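Local coordinates for protein glutaconate CoA-transferase subunit A (Acidaminococcus fermentans, PDB 1POI) that catalyses the transfer of coenzyme A from acetyl-CoA to (R)-2-hydroxyglutarate and related acids such as glutaconate, a step of glutamate degradation, at residues 180-183 and 187-190; 240-245 and 301-306; 12-17 and 174-179; 4-9 and 31-36; 77-82 and 255-260. One frame throughout, in Å; residues are numbered along the deposited sequence.

Contact 1: residues 180-183 and 187-190; sequences QQAS and TVRI
The Q181 amide meets the R189 guanidinium at its edge, OE1 lying in the plane of that group, and the two flat groups are inclined 59° to one another. OE1 of Q181 also sits 3.2 Å from CD of R189. Both polar ends are held from outside the two segments: OE1 accepts from NE1 of W191, and NE of R189 donates to OD1 of N227. The Q180 amide reaches the other segment too, beyond the end of its strand. A bend at chi2 (83°) brings its OE1 to 3.4 Å from CA of I190, while W191 N is its hydrogen-bond donor.

The two segments form a beta hairpin, antiparallel at Q181-R189 and A182-V188, with a classic beta bulge in which Q180 and Q181 lie across from the single residue R189. R189 N to Q181 O at 2.8 Å is short and nearly straight (166°), whereas Q181 N to R189 O is longer, 3.3 Å, and Q180 N makes only a weak bond to the same oxygen. Towards the turn, S183 N donates to T187 O at 2.8 Å. On the sheet face of A182 and V188, a non-hydrogen-bonded pair, CB of A182 lies 4.2 Å from CG2 of V188.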
# COMPACT_ATOMS: atom_id res chain seq x y z
N GLN A 180 1.77 -15.50 7.83
CA GLN A 180 0.62 -15.12 7.00
C GLN A 180 0.74 -15.48 5.54
O GLN A 180 -0.27 -15.79 4.91
CB GLN A 180 0.28 -13.65 7.15
CG GLN A 180 -0.19 -13.27 8.54
CD GLN A 180 0.97 -13.04 9.45
OE1 GLN A 180 2.11 -13.33 9.10
NE2 GLN A 180 0.72 -12.45 10.59
N GLN A 181 1.94 -15.44 4.99
CA GLN A 181 2.13 -15.79 3.57
C GLN A 181 3.49 -16.45 3.34
O GLN A 181 4.47 -16.14 4.04
CB GLN A 181 2.04 -14.54 2.68
CG GLN A 181 0.82 -13.67 2.86
CD GLN A 181 0.97 -12.35 2.17
OE1 GLN A 181 1.72 -11.49 2.63
NE2 GLN A 181 0.30 -12.18 1.04
N ALA A 182 3.53 -17.34 2.36
CA ALA A 182 4.75 -18.05 2.01
C ALA A 182 4.65 -18.46 0.55
O ALA A 182 3.55 -18.48 -0.01
CB ALA A 182 4.92 -19.27 2.89
N SER A 183 5.79 -18.68 -0.08
CA SER A 183 5.82 -19.08 -1.49
C SER A 183 6.13 -20.58 -1.61
O SER A 183 6.48 -21.24 -0.61
CB SER A 183 6.90 -18.28 -2.22
OG SER A 183 8.05 -18.08 -1.39
N THR A 187 9.92 -18.90 0.65
CA THR A 187 10.03 -17.51 1.10
C THR A 187 8.83 -17.24 2.02
O THR A 187 7.66 -17.47 1.64
CB THR A 187 10.05 -16.52 -0.06
OG1 THR A 187 10.82 -17.05 -1.15
CG2 THR A 187 10.70 -15.23 0.38
N VAL A 188 9.13 -16.74 3.21
CA VAL A 188 8.15 -16.47 4.26
C VAL A 188 7.97 -15.00 4.65
O VAL A 188 8.94 -14.29 4.92
CB VAL A 188 8.53 -17.26 5.52
CG1 VAL A 188 7.65 -16.89 6.70
CG2 VAL A 188 8.43 -18.74 5.21
N ARG A 189 6.69 -14.60 4.75
CA ARG A 189 6.27 -13.25 5.13
C ARG A 189 5.50 -13.30 6.45
O ARG A 189 4.42 -13.87 6.50
CB ARG A 189 5.32 -12.69 4.07
CG ARG A 189 5.82 -11.48 3.30
CD ARG A 189 4.84 -11.11 2.18
NE ARG A 189 5.50 -10.48 1.04
CZ ARG A 189 4.88 -9.86 0.05
NH1 ARG A 189 3.55 -9.75 0.03
NH2 ARG A 189 5.58 -9.39 -0.98
N ILE A 190 6.07 -12.73 7.50
CA ILE A 190 5.43 -12.64 8.80
C ILE A 190 5.09 -11.15 9.11
O ILE A 190 5.99 -10.36 9.39
CB ILE A 190 6.36 -13.09 9.93
CG1 ILE A 190 6.80 -14.55 9.75
CG2 ILE A 190 5.70 -12.85 11.29
CD1 ILE A 190 7.78 -15.00 10.84

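Contact 2: residues 240-245 and 301-306; sequences APYGAH and NLKVVP
Y242 meets K303 and H245 meets L302, and the two segments bury 145 Å² between them. No hydrogen bond passes between the segments.

The polar-to-aliphatic meeting is that of Y242 with K303. The hydroxyl OH of Y242 lies 3.3 Å from CE of K303, but 4.1 Å from NZ, so the phenol oxygen meets the last methylene and not the ammonium. The lysine is extended beyond CG and crosses the tyrosine at about a right angle. Y242 is stacked on Y253, and K303 of the second copy of this protein packs against Y242, which places the pair at a subunit boundary.

The methyl-to-imidazole meeting is that of L302 with H245. Methyl CD1 of L302 comes to the imidazole edge, near the ring plane, 3.7 Å from CD2. CG of H245 stands anti to its backbone N (chi1 -180°), which carries the ring across to the leucine. Both ring nitrogens are engaged, NE2 with D256 and ND1 with the hydroxyl of Y290, which probably fixes the ring's rotation.

Backbone hydrogen bonds shape the loop that presents both rings: a type II turn closes through G243 N to A240 O at 2.9 Å, and a type I turn through H245 N to Y242 O at 2.8 Å.

K303 and L302 each offer a carbon, to a phenol oxygen in one pair and to a ring CD2 in the other, so the loop after strand 236-239 and the loop after helix 296-300 are joined by van der Waals packing, while the polar anchoring of the imidazole comes from D256 and Y290.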
# COMPACT_ATOMS: atom_id res chain seq x y z
N ALA A 240 -2.27 -23.69 5.98
CA ALA A 240 -3.12 -23.94 7.13
C ALA A 240 -3.82 -22.68 7.66
O ALA A 240 -3.30 -22.02 8.57
CB ALA A 240 -2.34 -24.58 8.22
N PRO A 241 -5.00 -22.34 7.07
CA PRO A 241 -5.83 -21.18 7.43
C PRO A 241 -6.23 -21.23 8.89
O PRO A 241 -6.76 -22.22 9.35
CB PRO A 241 -7.04 -21.36 6.53
CG PRO A 241 -6.42 -21.89 5.29
CD PRO A 241 -5.48 -22.95 5.82
N TYR A 242 -6.02 -20.11 9.59
CA TYR A 242 -6.30 -19.98 11.02
C TYR A 242 -5.49 -21.00 11.79
O TYR A 242 -5.86 -21.37 12.91
CB TYR A 242 -7.79 -20.15 11.35
CG TYR A 242 -8.70 -19.15 10.69
CD1 TYR A 242 -9.16 -19.38 9.40
CD2 TYR A 242 -9.06 -17.95 11.33
CE1 TYR A 242 -9.96 -18.46 8.73
CE2 TYR A 242 -9.88 -17.00 10.66
CZ TYR A 242 -10.31 -17.28 9.35
OH TYR A 242 -11.08 -16.41 8.60
N GLY A 243 -4.37 -21.42 11.20
CA GLY A 243 -3.50 -22.38 11.84
C GLY A 243 -2.97 -21.96 13.20
O GLY A 243 -2.37 -22.78 13.91
N ALA A 244 -3.16 -20.70 13.57
CA ALA A 244 -2.68 -20.22 14.87
C ALA A 244 -3.79 -20.26 15.88
O ALA A 244 -3.55 -20.06 17.06
CB ALA A 244 -2.15 -18.78 14.75
N HIS A 245 -5.00 -20.54 15.41
CA HIS A 245 -6.16 -20.57 16.28
C HIS A 245 -5.92 -21.57 17.39
O HIS A 245 -5.45 -22.68 17.12
CB HIS A 245 -7.42 -20.92 15.49
CG HIS A 245 -8.66 -20.97 16.33
ND1 HIS A 245 -8.90 -21.97 17.25
CD2 HIS A 245 -9.73 -20.14 16.39
CE1 HIS A 245 -10.06 -21.75 17.85
NE2 HIS A 245 -10.58 -20.65 17.34
N ASN A 301 -16.00 -13.99 12.87
CA ASN A 301 -16.10 -13.01 13.95
C ASN A 301 -14.84 -12.82 14.75
O ASN A 301 -14.87 -12.23 15.83
CB ASN A 301 -17.27 -13.35 14.87
CG ASN A 301 -18.57 -13.56 14.11
OD1 ASN A 301 -19.51 -14.15 14.63
ND2 ASN A 301 -18.62 -13.09 12.87
N LEU A 302 -13.74 -13.36 14.26
CA LEU A 302 -12.47 -13.23 14.95
C LEU A 302 -11.58 -12.28 14.16
O LEU A 302 -10.53 -11.85 14.63
CB LEU A 302 -11.79 -14.60 15.08
CG LEU A 302 -12.21 -15.52 16.24
CD1 LEU A 302 -11.53 -16.88 16.12
CD2 LEU A 302 -11.84 -14.89 17.57
N LYS A 303 -12.03 -11.93 12.96
CA LYS A 303 -11.26 -11.05 12.10
C LYS A 303 -10.90 -9.69 12.67
O LYS A 303 -11.62 -9.09 13.47
CB LYS A 303 -11.92 -10.92 10.74
CG LYS A 303 -11.89 -12.25 9.97
CD LYS A 303 -12.51 -12.17 8.58
CE LYS A 303 -12.63 -13.57 8.00
NZ LYS A 303 -13.47 -13.62 6.76
N VAL A 304 -9.72 -9.24 12.28
CA VAL A 304 -9.17 -7.96 12.70
C VAL A 304 -9.89 -6.80 11.98
O VAL A 304 -10.29 -6.93 10.81
CB VAL A 304 -7.62 -7.97 12.43
CG1 VAL A 304 -7.13 -6.71 11.74
CG2 VAL A 304 -6.88 -8.24 13.71
N VAL A 305 -10.09 -5.69 12.69
CA VAL A 305 -10.73 -4.49 12.12
C VAL A 305 -9.61 -3.54 11.71
O VAL A 305 -8.83 -3.08 12.57
CB VAL A 305 -11.64 -3.78 13.17
CG1 VAL A 305 -12.19 -2.46 12.61
CG2 VAL A 305 -12.80 -4.71 13.61
N PRO A 306 -9.48 -3.26 10.39
CA PRO A 306 -8.45 -2.37 9.86
C PRO A 306 -8.47 -1.11 10.67
O PRO A 306 -9.54 -0.60 10.98
CB PRO A 306 -8.94 -2.10 8.45
CG PRO A 306 -9.49 -3.36 8.07
CD PRO A 306 -10.33 -3.73 9.30

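Contact 3: residues 12-17 and 174-179; sequences KYVHSG and VAIIHA
V174 meets the end of helix 6-13 through its two methyl groups, which lie against the carbonyl oxygen of Y13. This is a helix-on-sheet contact of the Rossmann-like CoA-transferase domain: strand 174-179 lies between strands 19-22 and 206-211 in the seven-stranded parallel sheet. The apolar part of the first shell belongs to V14, the first residue past the helix. Its CG2 lies 4.2 Å from CG1 of V174 and 4.4 Å from CD1 of I176, so a single methyl serves two strand residues whose side chains alternate past A175 and emerge on the same side.

The next shell places both partners. Backbone bonds from V174 and I176 to A21 set the strand in the sheet, and I208 of the adjoining strand touches Y13, V14 and V174 alike. I176 also packs on A34 and I38 of helix 32-40. On one face of the Y13 ring, CG of K12 stands 3.9 Å above the ring plane, over its centre. No hydrogen bond links the two segments.

Back at the helix end, the torsion of V174 (chi1 -153°) directs CG1 and CG2 to the same carbonyl: O of Y13 is 3.6 Å from CG1 and 3.1 Å from CG2.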
# COMPACT_ATOMS: atom_id res chain seq x y z
N LYS A 12 7.92 -36.40 7.92
CA LYS A 12 9.24 -36.33 7.34
C LYS A 12 10.25 -35.54 8.16
O LYS A 12 11.31 -36.06 8.49
CB LYS A 12 9.15 -35.76 5.92
CG LYS A 12 10.46 -35.70 5.19
CD LYS A 12 10.23 -35.41 3.71
CE LYS A 12 11.54 -35.40 2.92
NZ LYS A 12 11.30 -35.27 1.44
N TYR A 13 9.92 -34.31 8.56
CA TYR A 13 10.87 -33.49 9.31
C TYR A 13 10.81 -33.52 10.83
O TYR A 13 11.66 -32.89 11.47
CB TYR A 13 10.81 -32.04 8.83
CG TYR A 13 10.96 -31.90 7.35
CD1 TYR A 13 12.22 -31.94 6.76
CD2 TYR A 13 9.86 -31.83 6.52
CE1 TYR A 13 12.38 -31.91 5.37
CE2 TYR A 13 10.00 -31.80 5.13
CZ TYR A 13 11.27 -31.84 4.57
OH TYR A 13 11.43 -31.82 3.20
N VAL A 14 9.81 -34.17 11.43
CA VAL A 14 9.77 -34.22 12.89
C VAL A 14 9.84 -35.68 13.31
O VAL A 14 9.26 -36.55 12.65
CB VAL A 14 8.51 -33.53 13.48
CG1 VAL A 14 8.78 -33.07 14.94
CG2 VAL A 14 8.13 -32.33 12.62
N HIS A 15 10.58 -35.92 14.40
CA HIS A 15 10.84 -37.27 14.93
C HIS A 15 10.97 -37.21 16.43
O HIS A 15 11.43 -36.20 16.98
CB HIS A 15 12.20 -37.80 14.42
CG HIS A 15 12.41 -37.64 12.94
ND1 HIS A 15 11.79 -38.44 12.01
CD2 HIS A 15 13.12 -36.73 12.24
CE1 HIS A 15 12.09 -38.03 10.79
NE2 HIS A 15 12.90 -36.99 10.90
N SER A 16 10.62 -38.31 17.10
CA SER A 16 10.76 -38.36 18.55
C SER A 16 12.26 -38.18 18.80
O SER A 16 13.08 -38.48 17.92
CB SER A 16 10.30 -39.71 19.08
OG SER A 16 9.03 -40.05 18.57
N GLY A 17 12.64 -37.75 20.00
CA GLY A 17 14.05 -37.52 20.28
C GLY A 17 14.43 -36.07 20.00
O GLY A 17 15.11 -35.42 20.81
N VAL A 174 14.40 -29.24 14.65
CA VAL A 174 13.25 -28.74 13.87
C VAL A 174 12.70 -27.43 14.47
O VAL A 174 12.63 -27.25 15.71
CB VAL A 174 12.06 -29.71 13.84
CG1 VAL A 174 11.24 -29.50 12.59
CG2 VAL A 174 12.51 -31.13 13.93
N ALA A 175 12.31 -26.53 13.59
CA ALA A 175 11.71 -25.27 13.98
C ALA A 175 10.35 -25.23 13.31
O ALA A 175 10.24 -25.56 12.10
CB ALA A 175 12.54 -24.14 13.51
N ILE A 176 9.30 -24.94 14.08
CA ILE A 176 7.95 -24.86 13.52
C ILE A 176 7.39 -23.48 13.82
O ILE A 176 7.32 -23.08 14.99
CB ILE A 176 7.02 -25.96 14.07
CG1 ILE A 176 7.60 -27.35 13.71
CG2 ILE A 176 5.63 -25.82 13.47
CD1 ILE A 176 7.13 -28.49 14.57
N ILE A 177 7.07 -22.73 12.76
CA ILE A 177 6.51 -21.38 12.88
C ILE A 177 5.28 -21.13 11.97
O ILE A 177 5.12 -21.76 10.91
CB ILE A 177 7.60 -20.27 12.59
CG1 ILE A 177 7.92 -20.21 11.10
CG2 ILE A 177 8.86 -20.51 13.40
CD1 ILE A 177 9.08 -19.28 10.80
N HIS A 178 4.41 -20.21 12.39
CA HIS A 178 3.22 -19.91 11.61
C HIS A 178 3.27 -18.50 11.01
O HIS A 178 3.45 -17.52 11.74
CB HIS A 178 1.96 -20.07 12.47
CG HIS A 178 0.70 -19.96 11.68
ND1 HIS A 178 0.31 -20.93 10.79
CD2 HIS A 178 -0.16 -18.94 11.53
CE1 HIS A 178 -0.74 -20.51 10.11
NE2 HIS A 178 -1.04 -19.30 10.54
N ALA A 179 3.07 -18.37 9.71
CA ALA A 179 3.15 -17.06 9.10
C ALA A 179 1.94 -16.77 8.22
O ALA A 179 1.20 -17.69 7.86
CB ALA A 179 4.41 -16.98 8.29

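Contact 4: residues 4-9 and 31-36; sequences MTLKDA and PYAAVF
L6 of helix 6-13 rests its isobutyl end on A33 and A34, in the first turn of helix 32-40. The tight part lies at CD2. That methyl is 3.6 Å from the carbonyl oxygen of A33, 3.8 Å from A34 N and 3.9 Å from CB of A33, so it rests on peptide backbone as much as on a side chain. CD1 makes the wider contact, 4.3 Å to CB of A34. With CG anti to the backbone N (chi1 -179°), the leucine extends from its own helix to the small alanine surface opposite, and only 103 Å² is buried in all.

The solvent side is polar. T5, exposed at the N-cap, accepts a nearly straight bond (171°) from D8 N to its OG1 at 3.1 Å and a weak one from K7 N. Exposed K7 bridges the helices at their outer margin through a salt bridge to E37.

Inward, L6 and A9 lean on V238 of the edge strand 236-239, while P31 packs on I176 of strand 174-179. Two helices lying side by side on one face of a parallel sheet in this way are characteristic of a Rossmann-like alpha/beta layer, here that of the CoA-transferase domain.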
# COMPACT_ATOMS: atom_id res chain seq x y z
N MET A 4 3.71 -29.16 0.85
CA MET A 4 3.32 -30.50 1.23
C MET A 4 2.30 -30.47 2.36
O MET A 4 2.25 -29.52 3.14
CB MET A 4 4.57 -31.28 1.62
CG MET A 4 5.15 -30.96 2.97
SD MET A 4 6.78 -31.73 3.15
CE MET A 4 6.57 -33.29 2.24
N THR A 5 1.47 -31.50 2.44
CA THR A 5 0.43 -31.57 3.47
C THR A 5 1.02 -31.55 4.87
O THR A 5 2.15 -31.95 5.07
CB THR A 5 -0.46 -32.82 3.31
OG1 THR A 5 0.08 -33.92 4.06
CG2 THR A 5 -0.57 -33.20 1.84
N LEU A 6 0.22 -31.13 5.84
CA LEU A 6 0.71 -31.05 7.21
C LEU A 6 1.00 -32.43 7.79
O LEU A 6 1.71 -32.53 8.79
CB LEU A 6 -0.26 -30.26 8.11
CG LEU A 6 0.18 -30.11 9.57
CD1 LEU A 6 1.53 -29.45 9.62
CD2 LEU A 6 -0.80 -29.32 10.39
N LYS A 7 0.47 -33.49 7.18
CA LYS A 7 0.72 -34.84 7.69
C LYS A 7 2.08 -35.30 7.18
O LYS A 7 2.95 -35.69 7.96
CB LYS A 7 -0.35 -35.84 7.25
CG LYS A 7 -0.03 -37.28 7.69
CD LYS A 7 -1.16 -38.26 7.44
CE LYS A 7 -2.32 -38.07 8.43
NZ LYS A 7 -1.97 -38.28 9.88
N ASP A 8 2.24 -35.22 5.87
CA ASP A 8 3.48 -35.59 5.23
C ASP A 8 4.68 -34.82 5.82
O ASP A 8 5.64 -35.43 6.31
CB ASP A 8 3.37 -35.35 3.73
CG ASP A 8 2.34 -36.27 3.07
OD1 ASP A 8 2.04 -37.37 3.61
OD2 ASP A 8 1.84 -35.89 1.99
N ALA A 9 4.57 -33.50 5.85
CA ALA A 9 5.63 -32.64 6.36
C ALA A 9 6.04 -33.01 7.77
O ALA A 9 7.21 -33.24 8.04
CB ALA A 9 5.21 -31.19 6.29
N PRO A 31 2.10 -21.97 16.53
CA PRO A 31 1.74 -22.93 15.48
C PRO A 31 0.84 -24.10 15.99
O PRO A 31 1.30 -25.25 16.13
CB PRO A 31 3.10 -23.41 15.00
CG PRO A 31 3.89 -23.41 16.30
CD PRO A 31 3.51 -22.10 16.92
N TYR A 32 -0.45 -23.82 16.19
CA TYR A 32 -1.40 -24.82 16.67
C TYR A 32 -1.76 -25.97 15.73
O TYR A 32 -1.71 -27.13 16.15
CB TYR A 32 -2.68 -24.17 17.21
CG TYR A 32 -2.55 -23.72 18.64
CD1 TYR A 32 -2.64 -24.64 19.67
CD2 TYR A 32 -2.28 -22.40 18.97
CE1 TYR A 32 -2.45 -24.26 20.97
CE2 TYR A 32 -2.09 -22.03 20.28
CZ TYR A 32 -2.17 -22.97 21.27
OH TYR A 32 -1.93 -22.63 22.57
N ALA A 33 -2.09 -25.70 14.47
CA ALA A 33 -2.44 -26.80 13.56
C ALA A 33 -1.38 -27.89 13.64
O ALA A 33 -1.70 -29.06 13.85
CB ALA A 33 -2.57 -26.31 12.14
N ALA A 34 -0.12 -27.46 13.60
CA ALA A 34 1.05 -28.33 13.65
C ALA A 34 1.14 -29.06 14.98
O ALA A 34 1.31 -30.27 15.00
CB ALA A 34 2.31 -27.53 13.42
N VAL A 35 1.08 -28.33 16.09
CA VAL A 35 1.17 -28.98 17.39
C VAL A 35 0.12 -30.08 17.49
O VAL A 35 0.27 -31.05 18.23
CB VAL A 35 1.06 -27.97 18.52
CG1 VAL A 35 0.74 -28.66 19.86
CG2 VAL A 35 2.36 -27.23 18.64
N PHE A 36 -0.94 -29.96 16.70
CA PHE A 36 -1.96 -30.98 16.74
C PHE A 36 -1.47 -32.25 16.08
O PHE A 36 -1.68 -33.33 16.61
CB PHE A 36 -3.25 -30.50 16.09
CG PHE A 36 -4.21 -29.89 17.06
CD1 PHE A 36 -3.75 -29.33 18.25
CD2 PHE A 36 -5.59 -29.90 16.80
CE1 PHE A 36 -4.64 -28.80 19.18
CE2 PHE A 36 -6.48 -29.37 17.74
CZ PHE A 36 -6.00 -28.81 18.93

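Contact 5: residues 77-82 and 255-260; sequences SGVTNV and YDNPFL
This is a small, partly buried packing contact between the loop leading to helix 84-92 and the first turn of helix 257-266, with V79 as the loop's contribution and L260 as its main partner. The two segments bury 151 Å² between them, and V79 accounts for more than half of that.

The evidence is in the branches of V79. CG2 lies 3.6 Å from CD1 of L260 and equally near its CB, while CG1 faces the backbone, 3.0 Å from the carbonyl oxygen of L260. A chi1 of -179° divides the work in this way, placing CG1 anti to the valine N and CG2 anti to its carbonyl carbon. The two side chains cross at about a right angle. N257, one turn earlier, adds a marginal touch, its ND2 4.2 Å from CG2 of V79.

The helix start that presents L260 is capped by D256. Its OD1 accepts from F259 N at 3.1 Å, the donor standing 35° out of the carboxylate plane on the anti side, and L260 N bonds to D256 O. OD1 also forms a salt bridge with R298. On the loop side, T80 is tied to D264 of the same helix. Y255 bonds to an acidic side chain on a chain of another protein.

No hydrogen bond forms between these two segments, so their attachment rests on methyl packing, with the T80-D264 hydrogen bond beside it. The negative D256 at the amino end of the helix would probably interact favourably with the helix dipole, while R298 offsets part of its charge.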
# COMPACT_ATOMS: atom_id res chain seq x y z
N SER A 77 -1.35 -16.64 28.76
CA SER A 77 -1.46 -15.27 29.26
C SER A 77 -2.82 -14.62 29.10
O SER A 77 -3.32 -14.48 27.98
CB SER A 77 -0.38 -14.40 28.61
OG SER A 77 0.86 -15.08 28.51
N GLY A 78 -3.40 -14.20 30.22
CA GLY A 78 -4.71 -13.57 30.20
C GLY A 78 -5.78 -14.55 30.62
O GLY A 78 -6.55 -14.28 31.54
N VAL A 79 -5.83 -15.70 29.94
CA VAL A 79 -6.78 -16.75 30.24
C VAL A 79 -6.23 -17.67 31.36
O VAL A 79 -6.82 -17.76 32.43
CB VAL A 79 -7.11 -17.54 28.99
CG1 VAL A 79 -8.12 -18.62 29.31
CG2 VAL A 79 -7.64 -16.58 27.92
N THR A 80 -5.11 -18.34 31.12
CA THR A 80 -4.52 -19.19 32.17
C THR A 80 -3.22 -18.59 32.66
O THR A 80 -2.25 -18.48 31.90
CB THR A 80 -4.22 -20.61 31.70
OG1 THR A 80 -5.32 -21.13 30.94
CG2 THR A 80 -4.02 -21.49 32.92
N ASN A 81 -3.18 -18.26 33.94
CA ASN A 81 -2.01 -17.66 34.57
C ASN A 81 -0.73 -18.46 34.52
O ASN A 81 0.34 -17.90 34.34
CB ASN A 81 -2.31 -17.34 36.04
CG ASN A 81 -3.03 -16.03 36.22
OD1 ASN A 81 -3.22 -15.26 35.25
ND2 ASN A 81 -3.44 -15.75 37.45
N VAL A 82 -0.85 -19.75 34.84
CA VAL A 82 0.25 -20.71 34.88
C VAL A 82 -0.36 -21.97 34.31
O VAL A 82 -1.25 -22.53 34.93
CB VAL A 82 0.67 -21.01 36.34
CG1 VAL A 82 1.89 -21.93 36.36
CG2 VAL A 82 0.95 -19.71 37.09
N TYR A 255 -7.51 -13.47 19.11
CA TYR A 255 -7.60 -14.71 19.85
C TYR A 255 -9.04 -15.10 20.09
O TYR A 255 -9.92 -14.26 20.16
CB TYR A 255 -6.81 -14.72 21.17
CG TYR A 255 -6.76 -13.45 22.00
CD1 TYR A 255 -7.88 -12.64 22.19
CD2 TYR A 255 -5.56 -13.05 22.58
CE1 TYR A 255 -7.79 -11.45 22.93
CE2 TYR A 255 -5.46 -11.87 23.32
CZ TYR A 255 -6.58 -11.08 23.49
OH TYR A 255 -6.44 -9.91 24.21
N ASP A 256 -9.28 -16.40 20.20
CA ASP A 256 -10.60 -16.95 20.42
C ASP A 256 -10.73 -17.15 21.92
O ASP A 256 -10.49 -18.23 22.41
CB ASP A 256 -10.71 -18.28 19.70
CG ASP A 256 -12.10 -18.79 19.66
OD1 ASP A 256 -12.75 -18.79 20.72
OD2 ASP A 256 -12.57 -19.21 18.58
N ASN A 257 -11.12 -16.10 22.63
CA ASN A 257 -11.28 -16.13 24.08
C ASN A 257 -12.20 -17.17 24.69
O ASN A 257 -11.96 -17.62 25.82
CB ASN A 257 -11.66 -14.77 24.60
CG ASN A 257 -10.72 -14.31 25.65
OD1 ASN A 257 -11.10 -14.25 26.82
ND2 ASN A 257 -9.51 -13.92 25.26
N PRO A 258 -13.36 -17.44 24.05
CA PRO A 258 -14.25 -18.46 24.63
C PRO A 258 -13.47 -19.79 24.65
O PRO A 258 -13.32 -20.44 25.70
CB PRO A 258 -15.40 -18.51 23.63
CG PRO A 258 -15.49 -17.09 23.18
CD PRO A 258 -14.05 -16.70 22.98
N PHE A 259 -12.90 -20.14 23.49
CA PHE A 259 -12.11 -21.36 23.34
C PHE A 259 -10.98 -21.43 24.39
O PHE A 259 -10.88 -22.41 25.12
CB PHE A 259 -11.52 -21.42 21.95
CG PHE A 259 -10.96 -22.74 21.59
CD1 PHE A 259 -9.81 -23.22 22.21
CD2 PHE A 259 -11.56 -23.52 20.61
CE1 PHE A 259 -9.27 -24.46 21.86
CE2 PHE A 259 -11.03 -24.77 20.25
CZ PHE A 259 -9.88 -25.23 20.87
N LEU A 260 -10.16 -20.39 24.50
CA LEU A 260 -9.10 -20.41 25.47
C LEU A 260 -9.64 -20.58 26.87
O LEU A 260 -8.91 -21.01 27.76
CB LEU A 260 -8.25 -19.14 25.44
CG LEU A 260 -7.37 -18.76 24.25
CD1 LEU A 260 -6.73 -17.44 24.57
CD2 LEU A 260 -6.31 -19.81 23.95

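How the contacts relate
Contacts 3 and 4 share helix 6-13 and lie nearest the chain's centre; Y13 packs on M4 between them, and both rest on methyl groups against apolar side chains and backbone carbonyls, with no hydrogen bond across. Contact 1 follows contact 3 along the chain, with A179 packed against its hairpin, but is held mainly by backbone hydrogen bonds. Contact 2 ties several others together: G243 O probably bonds to A33 N of contact 4, A240 and G243 pack on H178 of contact 3, and L302 CD2 meets the carbonyl of Y255 in contact 5. Contacts 1, 2 and 5 approach other chains, contact 1 through T187 alone. Contact 5 is partly buried; the rest are buried.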